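Local coordinates for protein magnesium-protoporphyrin O-methyltransferase (Synechocystis sp., PDB 4QDJ) that transfers a methyl group from S-adenosylmethionine to Mg-protoporphyrin IX, giving the 13-monomethyl ester in chlorophyll biosynthesis, at residues D8-V12 with H139-E144; W54-D58 with A210-M214; K127-C133 with L155-I161. All blocks are in the same frame, centred on the assembly; numbering follows the deposited sequence.

Interaction 1 (D8-V12 with H139-E144); sequences DKTIV and HYPTEE. With SAM (S-adenosylmethionine), chain B.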
loop_
_atom_site.group_PDB
_atom_site.type_symbol
_atom_site.label_atom_id
_atom_site.label_comp_id
_atom_site.label_asym_id
_atom_site.label_seq_id
_atom_site.Cartn_x
_atom_site.Cartn_y
_atom_site.Cartn_z
ATOM N N ASP A 8 8.213 -11.122 12.308
ATOM C CA ASP A 8 7.921 -10.952 10.886
ATOM C C ASP A 8 8.221 -9.545 10.375
ATOM O O ASP A 8 8.773 -9.382 9.289
ATOM C CB ASP A 8 6.470 -11.330 10.585
ATOM C CG ASP A 8 6.169 -12.781 10.905
ATOM O OD1 ASP A 8 7.127 -13.572 11.037
ATOM O OD2 ASP A 8 4.976 -13.133 11.017
ATOM N N LYS A 9 7.864 -8.536 11.165
ATOM C CA LYS A 9 8.106 -7.146 10.790
ATOM C C LYS A 9 9.588 -6.858 10.582
ATOM O O LYS A 9 9.962 -6.145 9.654
ATOM C CB LYS A 9 7.537 -6.192 11.842
ATOM C CG LYS A 9 6.026 -6.095 11.839
ATOM C CD LYS A 9 5.541 -5.169 12.939
ATOM C CE LYS A 9 4.025 -5.073 12.949
ATOM N NZ LYS A 9 3.542 -4.211 14.058
ATOM N N THR A 10 10.429 -7.416 11.447
ATOM C CA THR A 10 11.869 -7.206 11.346
ATOM C C THR A 10 12.429 -7.870 10.096
ATOM O O THR A 10 13.255 -7.288 9.393
ATOM C CB THR A 10 12.608 -7.738 12.589
ATOM O OG1 THR A 10 12.094 -7.091 13.760
ATOM C CG2 THR A 10 14.101 -7.471 12.482
ATOM N N ILE A 11 11.970 -9.087 9.820
ATOM C CA ILE A 11 12.398 -9.818 8.632
ATOM C C ILE A 11 12.042 -9.041 7.367
ATOM O O ILE A 11 12.870 -8.875 6.471
ATOM C CB ILE A 11 11.764 -11.221 8.570
ATOM C CG1 ILE A 11 12.216 -12.064 9.765
ATOM C CG2 ILE A 11 12.129 -11.917 7.269
ATOM C CD1 ILE A 11 11.638 -13.464 9.780
ATOM N N VAL A 12 10.808 -8.553 7.306
ATOM C CA VAL A 12 10.354 -7.786 6.154
ATOM C C VAL A 12 11.108 -6.460 6.040
ATOM O O VAL A 12 11.570 -6.098 4.959
ATOM C CB VAL A 12 8.835 -7.536 6.203
ATOM C CG1 VAL A 12 8.403 -6.655 5.044
ATOM C CG2 VAL A 12 8.087 -8.862 6.173
ATOM N N HIS A 139 2.783 -9.910 3.085
ATOM C CA HIS A 139 3.976 -10.250 3.858
ATOM C C HIS A 139 3.669 -10.807 5.246
ATOM O O HIS A 139 4.586 -11.106 6.013
ATOM C CB HIS A 139 4.889 -9.029 3.992
ATOM C CG HIS A 139 5.371 -8.495 2.682
ATOM N ND1 HIS A 139 6.276 -9.170 1.892
ATOM C CD2 HIS A 139 5.076 -7.350 2.022
ATOM C CE1 HIS A 139 6.517 -8.465 0.801
ATOM N NE2 HIS A 139 5.801 -7.356 0.856
ATOM N N TYR A 140 2.387 -10.951 5.566
ATOM C CA TYR A 140 1.988 -11.366 6.909
ATOM C C TYR A 140 0.898 -12.434 6.894
ATOM O O TYR A 140 0.046 -12.441 6.009
ATOM C CB TYR A 140 1.523 -10.149 7.712
ATOM C CG TYR A 140 2.586 -9.084 7.832
ATOM C CD1 TYR A 140 3.559 -9.158 8.820
ATOM C CD2 TYR A 140 2.630 -8.013 6.947
ATOM C CE1 TYR A 140 4.539 -8.193 8.930
ATOM C CE2 TYR A 140 3.609 -7.042 7.049
ATOM C CZ TYR A 140 4.561 -7.138 8.043
ATOM O OH TYR A 140 5.538 -6.175 8.152
ATOM N N PRO A 141 0.930 -13.348 7.878
ATOM C CA PRO A 141 -0.138 -14.346 8.017
ATOM C C PRO A 141 -1.455 -13.678 8.401
ATOM O O PRO A 141 -1.441 -12.547 8.885
ATOM C CB PRO A 141 0.366 -15.243 9.152
ATOM C CG PRO A 141 1.307 -14.384 9.927
ATOM C CD PRO A 141 1.962 -13.489 8.918
ATOM N N THR A 142 -2.569 -14.375 8.191
ATOM C CA THR A 142 -3.899 -13.794 8.363
ATOM C C THR A 142 -4.142 -13.189 9.750
ATOM O O THR A 142 -4.763 -12.132 9.869
ATOM C CB THR A 142 -5.004 -14.823 8.043
ATOM O OG1 THR A 142 -4.797 -15.351 6.727
ATOM C CG2 THR A 142 -6.379 -14.176 8.109
ATOM N N GLU A 143 -3.644 -13.855 10.789
ATOM C CA GLU A 143 -3.804 -13.367 12.158
ATOM C C GLU A 143 -3.180 -11.987 12.347
ATOM O O GLU A 143 -3.785 -11.095 12.943
ATOM C CB GLU A 143 -3.204 -14.358 13.159
ATOM N N GLU A 144 -1.968 -11.813 11.831
ATOM C CA GLU A 144 -1.285 -10.530 11.932
ATOM C C GLU A 144 -1.908 -9.509 10.988
ATOM O O GLU A 144 -2.019 -8.327 11.322
ATOM C CB GLU A 144 0.211 -10.689 11.645
ATOM C CG GLU A 144 0.997 -9.384 11.665
ATOM C CD GLU A 144 0.960 -8.684 13.015
ATOM O OE1 GLU A 144 0.724 -9.358 14.040
ATOM O OE2 GLU A 144 1.166 -7.453 13.046
HETATM N N SAM B . 2.273 -0.181 -1.277
HETATM C CA SAM B . 3.421 0.015 -2.158
HETATM C C SAM B . 3.017 -0.146 -3.617
HETATM O O SAM B . 2.052 -0.844 -3.931
HETATM O OXT SAM B . 3.645 0.423 -4.511
HETATM C CB SAM B . 4.587 -0.911 -1.808
HETATM C CG SAM B . 4.318 -2.414 -1.851
HETATM S SD SAM B . 5.814 -3.384 -1.503
HETATM C CE SAM B . 5.374 -5.000 -2.191
HETATM C "C5'" SAM B . 5.582 -3.733 0.253
HETATM C "C4'" SAM B . 6.042 -2.572 1.122
HETATM O "O4'" SAM B . 5.416 -2.677 2.382
HETATM C "C3'" SAM B . 7.545 -2.568 1.368
HETATM O "O3'" SAM B . 8.064 -1.306 1.021
HETATM C "C2'" SAM B . 7.684 -2.781 2.863
HETATM O "O2'" SAM B . 8.762 -2.051 3.407
HETATM C "C1'" SAM B . 6.340 -2.292 3.372
HETATM N N9 SAM B . 5.960 -2.859 4.672
HETATM C C8 SAM B . 6.016 -4.171 5.059
HETATM N N7 SAM B . 5.573 -4.252 6.335
HETATM C C5 SAM B . 5.236 -3.013 6.757
HETATM C C6 SAM B . 4.736 -2.535 7.959
HETATM N N6 SAM B . 4.505 -3.370 8.969
HETATM N N1 SAM B . 4.487 -1.187 8.097
HETATM C C2 SAM B . 4.728 -0.322 7.049
HETATM N N3 SAM B . 5.229 -0.803 5.858
HETATM C C4 SAM B . 5.473 -2.128 5.719
#
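V12 and Y140 are turned so that both reach S-adenosylmethionine as well as each other's segment. In V12 the branch CG1 stands anti to the backbone N (chi1 176°) and heads for the adenine, which leaves CG2 to face H139. Y140 has CG anti to its carbonyl carbon (chi1 -59°), which carries the ring against helix 8-16 and its hydroxyl to N7 of the adenine. Y140 OH donates a short hydrogen bond to SAM N7, 2.6 Å away and close to the plane of the phenol ring. V12 CG1 closes in on SAM C8, in the five-membered ring of the adenine, at 3.4 Å. The other branch, V12 CG2, rests 3.9 Å from H139 CB, the two side chains meeting roughly at right angles. H139 then runs on toward the ribose, its NE2 3.7 Å from SAM C5', while the transferable methyl CE lies at the edge of the H139 ring. F16 meets the H139 ring nearly perpendicularly.

On the helix side, K9 CG sits 3.7 Å from Y140 OH, and D8 CB is 4.0 Å from Y140 CE1. D8 OD2 also touches P141 CD at the start of helix 142-155. The extended K9 chain crosses E144, but its NZ, 4.1 Å from E144 OE2, is too far for a salt bridge and makes one with D120 instead, whose other carboxylate oxygen hydrogen-bonds the cofactor.

No hydrogen bond links the two segments directly. They are joined by van der Waals packing, and both reach the cofactor beside them, with N7 of the adenine recognised as an acceptor; helix 8-16 thus probably closes over a pocket it helps to form.

Interaction 2 (W54-D58 with A210-M214); sequences WLVAD and ARTGM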
loop_
_atom_site.group_PDB
_atom_site.type_symbol
_atom_site.label_atom_id
_atom_site.label_comp_id
_atom_site.label_asym_id
_atom_site.label_seq_id
_atom_site.Cartn_x
_atom_site.Cartn_y
_atom_site.Cartn_z
ATOM N N TRP A 54 -10.259 5.162 -9.246
ATOM C CA TRP A 54 -11.384 5.175 -8.312
ATOM C C TRP A 54 -11.484 6.529 -7.629
ATOM O O TRP A 54 -12.558 7.131 -7.561
ATOM C CB TRP A 54 -11.202 4.116 -7.223
ATOM C CG TRP A 54 -11.603 2.726 -7.591
ATOM C CD1 TRP A 54 -12.247 2.320 -8.724
ATOM C CD2 TRP A 54 -11.383 1.549 -6.808
ATOM N NE1 TRP A 54 -12.438 0.957 -8.694
ATOM C CE2 TRP A 54 -11.914 0.461 -7.529
ATOM C CE3 TRP A 54 -10.780 1.309 -5.568
ATOM C CZ2 TRP A 54 -11.866 -0.846 -7.048
ATOM C CZ3 TRP A 54 -10.734 0.012 -5.092
ATOM C CH2 TRP A 54 -11.274 -1.049 -5.831
ATOM N N LEU A 55 -10.350 6.997 -7.116
ATOM C CA LEU A 55 -10.315 8.214 -6.312
ATOM C C LEU A 55 -10.571 9.459 -7.154
ATOM O O LEU A 55 -11.236 10.394 -6.707
ATOM C CB LEU A 55 -8.989 8.323 -5.549
ATOM C CG LEU A 55 -8.972 7.719 -4.135
ATOM C CD1 LEU A 55 -9.439 6.273 -4.131
ATOM C CD2 LEU A 55 -7.590 7.836 -3.504
ATOM N N VAL A 56 -10.052 9.461 -8.376
ATOM C CA VAL A 56 -10.300 10.547 -9.315
ATOM C C VAL A 56 -11.780 10.604 -9.696
ATOM O O VAL A 56 -12.368 11.685 -9.794
ATOM C CB VAL A 56 -9.428 10.390 -10.582
ATOM C CG1 VAL A 56 -9.953 11.253 -11.712
ATOM C CG2 VAL A 56 -7.974 10.727 -10.265
ATOM N N ALA A 57 -12.382 9.433 -9.885
ATOM C CA ALA A 57 -13.779 9.348 -10.307
ATOM C C ALA A 57 -14.750 9.942 -9.286
ATOM O O ALA A 57 -15.826 10.416 -9.649
ATOM C CB ALA A 57 -14.153 7.902 -10.620
ATOM N N ASP A 58 -14.367 9.919 -8.012
ATOM C CA ASP A 58 -15.230 10.431 -6.950
ATOM C C ASP A 58 -15.384 11.951 -6.998
ATOM O O ASP A 58 -16.374 12.495 -6.510
ATOM C CB ASP A 58 -14.720 9.996 -5.573
ATOM C CG ASP A 58 -14.787 8.495 -5.373
ATOM O OD1 ASP A 58 -15.551 7.825 -6.101
ATOM O OD2 ASP A 58 -14.079 7.986 -4.479
ATOM N N ALA A 210 -17.535 -1.561 -0.895
ATOM C CA ALA A 210 -18.073 -0.778 -1.999
ATOM C C ALA A 210 -17.514 -1.320 -3.311
ATOM O O ALA A 210 -17.845 -2.433 -3.713
ATOM C CB ALA A 210 -17.729 0.692 -1.829
ATOM N N ARG A 211 -16.655 -0.550 -3.973
ATOM C CA ARG A 211 -16.037 -1.033 -5.204
ATOM C C ARG A 211 -15.023 -2.136 -4.922
ATOM O O ARG A 211 -14.445 -2.204 -3.837
ATOM C CB ARG A 211 -15.380 0.111 -5.982
ATOM C CG ARG A 211 -16.383 1.083 -6.578
ATOM C CD ARG A 211 -15.712 2.306 -7.178
ATOM N NE ARG A 211 -15.148 3.166 -6.143
ATOM C CZ ARG A 211 -14.728 4.411 -6.343
ATOM N NH1 ARG A 211 -14.807 4.959 -7.549
ATOM N NH2 ARG A 211 -14.231 5.109 -5.332
ATOM N N THR A 212 -14.836 -3.018 -5.895
ATOM C CA THR A 212 -13.765 -4.003 -5.824
ATOM C C THR A 212 -13.084 -4.082 -7.175
ATOM O O THR A 212 -13.620 -3.622 -8.183
ATOM C CB THR A 212 -14.254 -5.421 -5.430
ATOM O OG1 THR A 212 -14.903 -6.047 -6.544
ATOM C CG2 THR A 212 -15.203 -5.377 -4.246
ATOM N N GLY A 213 -11.893 -4.662 -7.185
ATOM C CA GLY A 213 -11.140 -4.815 -8.409
ATOM C C GLY A 213 -10.298 -6.066 -8.348
ATOM O O GLY A 213 -10.238 -6.745 -7.322
ATOM N N MET A 214 -9.642 -6.372 -9.458
ATOM C CA MET A 214 -8.795 -7.547 -9.524
ATOM C C MET A 214 -7.767 -7.379 -10.624
ATOM O O MET A 214 -8.114 -7.153 -11.782
ATOM C CB MET A 214 -9.631 -8.799 -9.785
ATOM C CG MET A 214 -8.811 -10.077 -9.862
ATOM S SD MET A 214 -8.096 -10.528 -8.269
ATOM C CE MET A 214 -6.909 -11.774 -8.765
#
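The guanidinium of R211 lies flat on the indole of W54, group centres 4.3 Å apart and planes only 18° from parallel. The two side chains slide past each other in opposite directions, so several parts of the arginine use the same ring face: CD sits over the five-membered ring, 3.9 Å from its centroid, and CZ makes an off-centre cation-pi contact with that ring. CB covers the rim farther along, 3.8 Å from W54 CZ2. A bend at chi3 (-70°) folds the end of the arginine back to lie along the indole. At the far edge of the ring, in its plane, W54 CZ2 abuts T212 C of the strand backbone at 3.5 Å.

The nitrogens at the end of R211 are gripped by the helix. NH1 donates to W54 O at 3.1 Å, and NH2 reaches D58 OD2 at 3.0 Å on the syn side of the carboxylate, in a salt bridge. The guanidinium is therefore covered on a face by the indole and bonded by two acceptors of one helix, W54 O from a tilted position and D58 at the edge.

Farther out, both charged partners are shared. E226 of strand 221-229 makes a second salt bridge to R211 NH2, and D58 OD2 takes R159 as well; W54 itself touches I224 and E226.

The short segments run at 147°, roughly antiparallel. The contact joins helix 35-58 to 207-216, the outermost strand on this side of the 3-2-1-4-5-7-6 sheet of the class I methyltransferase fold, in which 221-229 runs antiparallel to its neighbours.

Interaction 3 (K127-C133 with L155-I161); sequences KYDTVIC and LADRRLI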
loop_
_atom_site.group_PDB
_atom_site.type_symbol
_atom_site.label_atom_id
_atom_site.label_comp_id
_atom_site.label_asym_id
_atom_site.label_seq_id
_atom_site.Cartn_x
_atom_site.Cartn_y
_atom_site.Cartn_z
ATOM N N LYS A 127 -6.013 10.825 12.114
ATOM C CA LYS A 127 -7.220 10.437 11.391
ATOM C C LYS A 127 -7.181 10.928 9.946
ATOM O O LYS A 127 -6.727 12.040 9.668
ATOM C CB LYS A 127 -8.464 10.984 12.095
ATOM C CG LYS A 127 -8.675 10.457 13.510
ATOM C CD LYS A 127 -9.009 8.973 13.514
ATOM C CE LYS A 127 -9.327 8.480 14.918
ATOM N NZ LYS A 127 -8.170 8.636 15.841
ATOM N N TYR A 128 -7.667 10.091 9.035
ATOM C CA TYR A 128 -7.672 10.396 7.610
ATOM C C TYR A 128 -9.043 10.099 7.030
ATOM O O TYR A 128 -9.772 9.263 7.558
ATOM C CB TYR A 128 -6.643 9.526 6.887
ATOM C CG TYR A 128 -5.228 9.709 7.370
ATOM C CD1 TYR A 128 -4.738 8.978 8.445
ATOM C CD2 TYR A 128 -4.377 10.612 6.747
ATOM C CE1 TYR A 128 -3.441 9.149 8.889
ATOM C CE2 TYR A 128 -3.083 10.787 7.181
ATOM C CZ TYR A 128 -2.618 10.055 8.250
ATOM O OH TYR A 128 -1.324 10.236 8.679
ATOM N N ASP A 129 -9.395 10.769 5.938
ATOM C CA ASP A 129 -10.606 10.400 5.216
ATOM C C ASP A 129 -10.434 9.000 4.647
ATOM O O ASP A 129 -11.283 8.129 4.834
ATOM C CB ASP A 129 -10.899 11.376 4.077
ATOM C CG ASP A 129 -12.088 10.942 3.235
ATOM O OD1 ASP A 129 -11.899 10.147 2.288
ATOM O OD2 ASP A 129 -13.217 11.390 3.523
ATOM N N THR A 130 -9.317 8.798 3.954
ATOM C CA THR A 130 -9.056 7.550 3.253
ATOM C C THR A 130 -7.704 6.970 3.649
ATOM O O THR A 130 -6.692 7.672 3.657
ATOM C CB THR A 130 -9.101 7.770 1.724
ATOM O OG1 THR A 130 -10.440 8.097 1.331
ATOM C CG2 THR A 130 -8.652 6.523 0.977
ATOM N N VAL A 131 -7.702 5.689 3.998
ATOM C CA VAL A 131 -6.472 4.973 4.297
ATOM C C VAL A 131 -6.294 3.878 3.253
ATOM O O VAL A 131 -7.239 3.156 2.936
ATOM C CB VAL A 131 -6.504 4.364 5.713
ATOM C CG1 VAL A 131 -5.233 3.574 5.991
ATOM C CG2 VAL A 131 -6.687 5.461 6.751
ATOM N N ILE A 132 -5.090 3.776 2.700
ATOM C CA ILE A 132 -4.819 2.815 1.638
ATOM C C ILE A 132 -3.615 1.946 1.982
ATOM O O ILE A 132 -2.588 2.445 2.438
ATOM C CB ILE A 132 -4.563 3.522 0.289
ATOM C CG1 ILE A 132 -5.689 4.513 -0.023
ATOM C CG2 ILE A 132 -4.418 2.500 -0.835
ATOM C CD1 ILE A 132 -5.460 5.311 -1.289
ATOM N N CYS A 133 -3.747 0.643 1.761
ATOM C CA CYS A 133 -2.661 -0.292 2.017
ATOM C C CYS A 133 -2.608 -1.319 0.892
ATOM O O CYS A 133 -3.374 -2.283 0.886
ATOM C CB CYS A 133 -2.872 -0.977 3.367
ATOM S SG CYS A 133 -1.511 -2.020 3.911
ATOM N N LEU A 155 -7.783 4.401 11.836
ATOM C CA LEU A 155 -7.261 5.661 11.317
ATOM C C LEU A 155 -8.183 6.246 10.256
ATOM O O LEU A 155 -8.058 7.415 9.893
ATOM C CB LEU A 155 -5.871 5.454 10.711
ATOM C CG LEU A 155 -4.839 4.696 11.549
ATOM C CD1 LEU A 155 -3.530 4.574 10.779
ATOM C CD2 LEU A 155 -4.621 5.378 12.892
ATOM N N ALA A 156 -9.105 5.429 9.758
ATOM C CA ALA A 156 -9.946 5.818 8.630
ATOM C C ALA A 156 -11.304 6.358 9.061
ATOM O O ALA A 156 -12.150 5.614 9.557
ATOM C CB ALA A 156 -10.127 4.642 7.678
ATOM N N ASP A 157 -11.511 7.656 8.854
ATOM C CA ASP A 157 -12.799 8.276 9.143
ATOM C C ASP A 157 -13.895 7.733 8.235
ATOM O O ASP A 157 -15.042 7.583 8.658
ATOM C CB ASP A 157 -12.718 9.796 8.986
ATOM C CG ASP A 157 -11.956 10.464 10.112
ATOM O OD1 ASP A 157 -11.839 9.858 11.199
ATOM O OD2 ASP A 157 -11.483 11.603 9.912
ATOM N N ARG A 158 -13.546 7.439 6.986
ATOM C CA ARG A 158 -14.558 7.064 6.005
ATOM C C ARG A 158 -14.228 5.824 5.176
ATOM O O ARG A 158 -15.093 4.978 4.949
ATOM C CB ARG A 158 -14.851 8.240 5.068
ATOM C CG ARG A 158 -16.066 8.027 4.181
ATOM C CD ARG A 158 -16.325 9.236 3.300
ATOM N NE ARG A 158 -15.207 9.489 2.397
ATOM C CZ ARG A 158 -15.095 8.961 1.182
ATOM N NH1 ARG A 158 -16.038 8.151 0.719
ATOM N NH2 ARG A 158 -14.042 9.245 0.429
ATOM N N ARG A 159 -12.985 5.709 4.722
ATOM C CA ARG A 159 -12.669 4.705 3.713
ATOM C C ARG A 159 -11.325 4.007 3.915
ATOM O O ARG A 159 -10.323 4.640 4.244
ATOM C CB ARG A 159 -12.737 5.336 2.317
ATOM C CG ARG A 159 -12.298 4.417 1.192
ATOM C CD ARG A 159 -12.608 5.016 -0.167
ATOM N NE ARG A 159 -12.032 6.347 -0.329
ATOM C CZ ARG A 159 -12.153 7.083 -1.430
ATOM N NH1 ARG A 159 -12.830 6.615 -2.471
ATOM N NH2 ARG A 159 -11.600 8.287 -1.489
ATOM N N LEU A 160 -11.329 2.692 3.715
ATOM C CA LEU A 160 -10.117 1.887 3.752
ATOM C C LEU A 160 -10.023 1.072 2.466
ATOM O O LEU A 160 -10.949 0.341 2.119
ATOM C CB LEU A 160 -10.136 0.959 4.969
ATOM C CG LEU A 160 -8.966 -0.012 5.158
ATOM C CD1 LEU A 160 -7.635 0.731 5.187
ATOM C CD2 LEU A 160 -9.158 -0.825 6.432
ATOM N N ILE A 161 -8.913 1.214 1.748
ATOM C CA ILE A 161 -8.693 0.447 0.529
ATOM C C ILE A 161 -7.523 -0.506 0.738
ATOM O O ILE A 161 -6.454 -0.089 1.176
ATOM C CB ILE A 161 -8.413 1.370 -0.671
ATOM C CG1 ILE A 161 -9.656 2.204 -0.991
ATOM C CG2 ILE A 161 -7.988 0.560 -1.889
ATOM C CD1 ILE A 161 -9.396 3.340 -1.954
#
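V131 fills the tight centre of this contact, its CG2 3.7 Å from A156 CB and its CG1 3.8 Å from L160 CD1. Strands 130-133 and 159-161 run parallel here, with V131 N and O bonded to R159 O and I161 N, and C133 N to I161 O. On the T130 side of the sheet, R159 seizes one hydroxyl with two nitrogens: NE at 2.9 Å and NH2 at 3.1 Å from T130 OG1, which lies in the guanidinium plane. That hydroxyl donates a hydrogen bond to D129 OD1, while R159 NH1 goes on to D58 and E226.

Near the strand starts the register slips by one residue, a beta bulge, and D129 O accepts from both R158 N and R159 N. With CG anti to the backbone N (chi1 175°), D129 brings its carboxylate round to R158 although CB points away. R158 holds it side-on, NE 3.0 Å from OD2 and nearly straight at 172°, NH2 3.0 Å from OD1. OD1 thus takes R158 on its syn side and T130 on its anti side, which should fix the carboxylate's rotation.

The exposed end is looser. K127 CB leans on D157 OD1 at 3.7 Å, but the lysine bends away, and the hydrogen bonds at this margin are those of the backbone, Y128 N to L155 O and D157 N to Y128 O.

Helix 142-155 makes the right-handed beta-alpha-beta crossover between the two strands and lays L152 on V131 and L160. Strand 65-69 continues the sheet beyond 130-133, and on the other face L55 of helix 35-58 covers I132, R159 and I161.

Overall arrangement
Interaction 3 is the buried one, two parallel strands in the middle of the sheet, whereas interactions 1 and 2 lie at the surface on opposite sides of the chain's centre, their centres about 27 Å apart. Interactions 2 and 3 meet directly: D58 bridges to R159, and L55 packs on I161, so a charged cluster beside helix 35-58 adjoins an apolar interior. Interaction 1 touches neither, yet helix 142-155, whose start it holds, is the connection between the strands of interaction 3. Their chemistry follows their place: backbone bonding, apolar packing and a partly exposed salt bridge at 127-133/155-161, a cation-pi stack at 54-58/210-214, and packing beside the cofactor at 8-12/139-144.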